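Local coordinates for protein antigen 43 (Escherichia coli, PDB 4KH3) that mediates bacterial self-association, clumping cells through the Velcro-like mechanism of its autotransporter alpha domain, and is linked to aggregation and biofilm formation, at residues A[363-368]-A[382-387]; A[374-379]-A[394-399]. One frame throughout, in Å; residues are numbered along the deposited sequence.

Interaction 1: residues A[363-368]-A[382-387]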
loop_
_atom_site.group_PDB
_atom_site.type_symbol
_atom_site.label_atom_id
_atom_site.label_comp_id
_atom_site.label_asym_id
_atom_site.label_seq_id
_atom_site.Cartn_x
_atom_site.Cartn_y
_atom_site.Cartn_z
ATOM N N GLN A 363 16.009 -23.095 -19.045
ATOM C CA GLN A 363 17.400 -23.115 -18.602
ATOM C C GLN A 363 17.752 -21.832 -17.862
ATOM O O GLN A 363 17.630 -20.735 -18.407
ATOM C CB GLN A 363 18.366 -23.294 -19.785
ATOM C CG GLN A 363 18.075 -24.497 -20.672
ATOM C CD GLN A 363 18.569 -25.808 -20.080
ATOM O OE1 GLN A 363 19.755 -25.962 -19.777
ATOM N NE2 GLN A 363 17.657 -26.762 -19.916
ATOM N N ALA A 364 18.204 -21.976 -16.621
ATOM C CA ALA A 364 18.672 -20.846 -15.839
ATOM C C ALA A 364 20.187 -20.875 -15.812
ATOM O O ALA A 364 20.793 -21.945 -15.711
ATOM C CB ALA A 364 18.116 -20.914 -14.430
ATOM N N ASP A 365 20.804 -19.702 -15.901
ATOM C CA ASP A 365 22.250 -19.637 -15.885
ATOM C C ASP A 365 22.733 -18.453 -15.071
ATOM O O ASP A 365 22.399 -17.304 -15.369
ATOM C CB ASP A 365 22.827 -19.561 -17.309
ATOM C CG ASP A 365 24.354 -19.422 -17.315
ATOM O OD1 ASP A 365 25.041 -20.254 -16.677
ATOM O OD2 ASP A 365 24.873 -18.465 -17.938
ATOM N N ALA A 366 23.516 -18.758 -14.038
ATOM C CA ALA A 366 24.229 -17.762 -13.254
ATOM C C ALA A 366 23.302 -16.849 -12.435
ATOM O O ALA A 366 23.618 -15.690 -12.184
ATOM C CB ALA A 366 25.164 -16.957 -14.141
ATOM N N LEU A 367 22.163 -17.393 -12.017
ATOM C CA LEU A 367 21.283 -16.708 -11.073
ATOM C C LEU A 367 22.004 -16.381 -9.775
ATOM O O LEU A 367 22.673 -17.233 -9.195
ATOM C CB LEU A 367 20.083 -17.583 -10.746
ATOM C CG LEU A 367 19.084 -17.719 -11.878
ATOM C CD1 LEU A 367 17.917 -18.496 -11.375
ATOM C CD2 LEU A 367 18.655 -16.355 -12.362
ATOM N N MET A 368 21.880 -15.138 -9.330
ATOM C CA MET A 368 22.396 -14.750 -8.029
ATOM C C MET A 368 21.208 -14.404 -7.161
ATOM O O MET A 368 20.482 -13.457 -7.449
ATOM C CB MET A 368 23.340 -13.554 -8.144
ATOM C CG MET A 368 23.631 -12.877 -6.814
ATOM S SD MET A 368 24.499 -13.934 -5.632
ATOM C CE MET A 368 26.179 -13.788 -6.244
ATOM N N THR A 382 16.468 -26.960 -15.902
ATOM C CA THR A 382 17.844 -27.004 -15.446
ATOM C C THR A 382 18.319 -25.628 -14.971
ATOM O O THR A 382 18.137 -24.628 -15.655
ATOM C CB THR A 382 18.767 -27.514 -16.574
ATOM O OG1 THR A 382 18.502 -28.901 -16.813
ATOM C CG2 THR A 382 20.247 -27.322 -16.219
ATOM N N ALA A 383 18.925 -25.583 -13.790
ATOM C CA ALA A 383 19.548 -24.364 -13.304
ATOM C C ALA A 383 21.045 -24.592 -13.173
ATOM O O ALA A 383 21.481 -25.507 -12.473
ATOM C CB ALA A 383 18.947 -23.950 -11.968
ATOM N N THR A 384 21.826 -23.748 -13.837
ATOM C CA THR A 384 23.263 -23.941 -13.943
ATOM C C THR A 384 24.021 -22.799 -13.301
ATOM O O THR A 384 23.759 -21.637 -13.591
ATOM C CB THR A 384 23.688 -24.025 -15.433
ATOM O OG1 THR A 384 23.011 -25.120 -16.055
ATOM C CG2 THR A 384 25.195 -24.224 -15.569
ATOM N N ASP A 385 24.968 -23.141 -12.432
ATOM C CA ASP A 385 25.841 -22.160 -11.792
ATOM C C ASP A 385 25.089 -21.157 -10.918
ATOM O O ASP A 385 25.509 -20.000 -10.780
ATOM C CB ASP A 385 26.705 -21.434 -12.830
ATOM C CG ASP A 385 27.783 -22.326 -13.415
ATOM O OD1 ASP A 385 28.308 -23.186 -12.682
ATOM O OD2 ASP A 385 28.109 -22.176 -14.609
ATOM N N THR A 386 23.983 -21.600 -10.323
ATOM C CA THR A 386 23.267 -20.767 -9.367
ATOM C C THR A 386 24.106 -20.502 -8.117
ATOM O O THR A 386 24.718 -21.420 -7.556
ATOM C CB THR A 386 21.987 -21.434 -8.900
ATOM O OG1 THR A 386 21.286 -21.985 -10.022
ATOM C CG2 THR A 386 21.114 -20.425 -8.173
ATOM N N THR A 387 24.147 -19.242 -7.698
ATOM C CA THR A 387 24.634 -18.898 -6.372
ATOM C C THR A 387 23.446 -18.409 -5.548
ATOM O O THR A 387 22.788 -17.424 -5.910
ATOM C CB THR A 387 25.700 -17.789 -6.407
ATOM O OG1 THR A 387 26.848 -18.246 -7.125
ATOM C CG2 THR A 387 26.123 -17.439 -5.000
HETATM O O HOH W 1 21.002 -24.058 -17.676
HETATM O O HOH W 2 21.478 -20.248 -12.464
#
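Ala364 and Ala383 face each other where two successive rungs of a right-handed beta-helix run parallel and in register, their CB atoms 4.0 Å apart on the buried side. This is the close-packed part of the contact. Ala364 is held through both its backbone N and its O: the N donates to Thr382 O at 2.8 Å, and the O accepts from Thr384 N, which comes in above the carbonyl plane. Ala366 N then reaches Thr384 O almost straight (171°). At Ala366 and Asp385 both chains turn with positive phi, and pairing resumes as Thr387 N donates to Leu367 O at 2.9 Å. On the inner side of this turn CG2 of Thr386 touches CB of Leu367, while a water is held by Leu367 N, Thr384 O and Thr386 OG1.

The other face, carrying Gln363, Asp365, Thr382 and Thr384, is looser and more open to solvent. Gln363, bent at chi2 (-79°), lays its amide alongside Thr382, with Gln363 NE2 3.6 Å from Thr382 CB. A second water ties Gln363 OE1 to Ala364 O and Thr384 OG1. Further along, the carboxylates of Asp365 and Asp385 come within 4.2 Å, OD1 to OD2, a like-charge approach that may raise the proton affinity of one of them; Asp385 OD1 is hydrogen-bonded to Thr403 N. Past the turn, the doubly bent Met368 lies beside Thr387, its CE 3.9 Å from Thr387 CG2.

Strand 356-360 pairs antiparallel with 363-370 on one flank, where Leu367 meets Phe357 and Ile359, and strands 399-401 and 403-407 continue the stack beyond 382-389. From another wall of the coil, Phe375 of strand 374-377 and Phe393 of strand 392-395 pack against the alanines, Leu367 and Thr386.

Interaction 2: residues A[374-379]-A[394-399]; sequences SFTLNA and TARGGT
Leu377 is held by Thr394 and Arg396 through its backbone, while its side chain packs against Ala395 and the 397-399 turn. Its N donates to Thr394 O at 2.6 Å, and its O receives Arg396 N at 2.9 Å; a third bond, Thr394 N to Phe375 O, completes the parallel pairing. With CG anti to the backbone N (chi1 178°), the Leu377 side chain reaches inward past CB of Ala395, and CD2 comes 3.6 Å from Gly397 O and 3.8 Å from Thr399 N. Gly398, with positive phi, carries the chain close by, its CA 4.1 Å from Leu377 CD2.

On the outer side, Arg396 bends at chi2 and chi3 and comes alongside Asn378. Asn378 OD1 sits over one face of the guanidinium, 3.3 Å from Arg396 NH2, with the two planes 32° apart; the angle is too poor for a hydrogen bond. CG2 of Thr376 lies 4.0 Å from Arg396 NH1. One water bridges Phe375 O and Thr394 OG1; another accepts from Ala379 N and, weakly, from Arg396 NH2.

Further out, Asn378 N is bonded to Ser343 OG and its ND2 weakly to Asp342, while Gly397 O accepts from Thr418 OG1. Inside, the Phe375 ring meets that of Phe393 with planes at about 60°.

Three nearly straight backbone bonds thus join the two coils, and Leu377 packs into the interior beside Ala395, whereas Arg396 adds a face-on, probably electrostatic approach on the exposed outer side.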
loop_
_atom_site.group_PDB
_atom_site.type_symbol
_atom_site.label_atom_id
_atom_site.label_comp_id
_atom_site.label_asym_id
_atom_site.label_seq_id
_atom_site.Cartn_x
_atom_site.Cartn_y
_atom_site.Cartn_z
ATOM N N SER A 374 13.947 -15.112 -4.671
ATOM C CA SER A 374 13.600 -16.526 -4.737
ATOM C C SER A 374 13.399 -17.015 -6.173
ATOM O O SER A 374 12.857 -16.303 -7.010
ATOM C CB SER A 374 12.374 -16.834 -3.871
ATOM O OG SER A 374 11.189 -16.323 -4.453
ATOM N N PHE A 375 13.855 -18.234 -6.440
ATOM C CA PHE A 375 13.729 -18.852 -7.754
ATOM C C PHE A 375 13.057 -20.197 -7.586
ATOM O O PHE A 375 13.295 -20.898 -6.601
ATOM C CB PHE A 375 15.106 -19.032 -8.387
ATOM C CG PHE A 375 15.086 -19.722 -9.723
ATOM C CD1 PHE A 375 14.706 -19.041 -10.868
ATOM C CD2 PHE A 375 15.471 -21.048 -9.839
ATOM C CE1 PHE A 375 14.706 -19.676 -12.100
ATOM C CE2 PHE A 375 15.473 -21.684 -11.067
ATOM C CZ PHE A 375 15.090 -20.999 -12.197
ATOM N N THR A 376 12.184 -20.542 -8.520
ATOM C CA THR A 376 11.530 -21.838 -8.484
ATOM C C THR A 376 11.928 -22.613 -9.734
ATOM O O THR A 376 11.741 -22.144 -10.852
ATOM C CB THR A 376 10.005 -21.702 -8.382
ATOM O OG1 THR A 376 9.679 -20.819 -7.306
ATOM C CG2 THR A 376 9.350 -23.055 -8.133
ATOM N N LEU A 377 12.520 -23.782 -9.538
ATOM C CA LEU A 377 12.920 -24.621 -10.657
ATOM C C LEU A 377 11.830 -25.637 -10.921
ATOM O O LEU A 377 11.573 -26.508 -10.087
ATOM C CB LEU A 377 14.218 -25.341 -10.338
ATOM C CG LEU A 377 14.705 -26.283 -11.427
ATOM C CD1 LEU A 377 15.065 -25.480 -12.658
ATOM C CD2 LEU A 377 15.894 -27.092 -10.930
ATOM N N ASN A 378 11.184 -25.521 -12.077
ATOM C CA ASN A 378 10.117 -26.448 -12.454
ATOM C C ASN A 378 10.627 -27.818 -12.910
ATOM O O ASN A 378 11.784 -27.961 -13.314
ATOM C CB ASN A 378 9.226 -25.829 -13.534
ATOM C CG ASN A 378 8.565 -24.546 -13.074
ATOM O OD1 ASN A 378 8.224 -24.396 -11.899
ATOM N ND2 ASN A 378 8.385 -23.610 -13.997
ATOM N N ALA A 379 9.754 -28.820 -12.818
ATOM C CA ALA A 379 10.050 -30.157 -13.329
ATOM C C ALA A 379 10.540 -30.086 -14.772
ATOM O O ALA A 379 9.987 -29.349 -15.589
ATOM C CB ALA A 379 8.815 -31.048 -13.229
ATOM N N THR A 394 13.745 -23.021 -4.700
ATOM C CA THR A 394 12.802 -24.122 -4.587
ATOM C C THR A 394 12.841 -24.919 -5.885
ATOM O O THR A 394 12.873 -24.347 -6.977
ATOM C CB THR A 394 11.373 -23.615 -4.345
ATOM O OG1 THR A 394 11.357 -22.776 -3.185
ATOM C CG2 THR A 394 10.407 -24.784 -4.139
ATOM N N ALA A 395 12.862 -26.239 -5.767
ATOM C CA ALA A 395 12.876 -27.098 -6.938
ATOM C C ALA A 395 11.759 -28.134 -6.843
ATOM O O ALA A 395 11.687 -28.890 -5.880
ATOM C CB ALA A 395 14.230 -27.766 -7.091
ATOM N N ARG A 396 10.887 -28.156 -7.845
ATOM C CA ARG A 396 9.798 -29.120 -7.890
ATOM C C ARG A 396 10.246 -30.353 -8.668
ATOM O O ARG A 396 9.517 -31.339 -8.788
ATOM C CB ARG A 396 8.556 -28.487 -8.521
ATOM C CG ARG A 396 8.175 -27.154 -7.884
ATOM C CD ARG A 396 6.675 -26.929 -7.901
ATOM N NE ARG A 396 6.166 -26.793 -9.261
ATOM C CZ ARG A 396 5.727 -25.653 -9.785
ATOM N NH1 ARG A 396 5.719 -24.542 -9.054
ATOM N NH2 ARG A 396 5.285 -25.624 -11.037
ATOM N N GLY A 397 11.467 -30.279 -9.186
ATOM C CA GLY A 397 12.098 -31.382 -9.884
ATOM C C GLY A 397 13.337 -30.833 -10.561
ATOM O O GLY A 397 14.041 -30.001 -9.989
ATOM N N GLY A 398 13.606 -31.285 -11.779
ATOM C CA GLY A 398 14.661 -30.687 -12.576
ATOM C C GLY A 398 16.080 -31.043 -12.181
ATOM O O GLY A 398 16.317 -32.008 -11.448
ATOM N N THR A 399 17.032 -30.251 -12.673
ATOM C CA THR A 399 18.445 -30.563 -12.518
ATOM C C THR A 399 19.245 -29.348 -12.108
ATOM O O THR A 399 19.077 -28.269 -12.677
ATOM C CB THR A 399 19.053 -31.090 -13.843
ATOM O OG1 THR A 399 18.390 -32.297 -14.242
ATOM C CG2 THR A 399 20.553 -31.346 -13.695
HETATM O O HOH W 3 11.444 -20.135 -4.408
HETATM O O HOH W 4 6.885 -28.347 -12.168
#

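In the fold
The two interactions lie side by side on successive coils, their centres about 11 Å apart, and all four segments belong to a probable stalk region of the adhesin. Along the chain they alternate: 363-368, 374-379, 382-387, 394-399. Interaction 1 joins strands 363-370 and 382-389 on one wall, interaction 2 strands 374-377 and 392-395 on another. They meet through the interior, where Leu367 CD1 packs on Phe375 CD1 and Ala364 CB on Phe375 CZ, and through Ala383 N, a probable donor to Thr399 O. Repeated coil after coil, such pairing builds the elongated beta-helix that probably presents the self-associating surface.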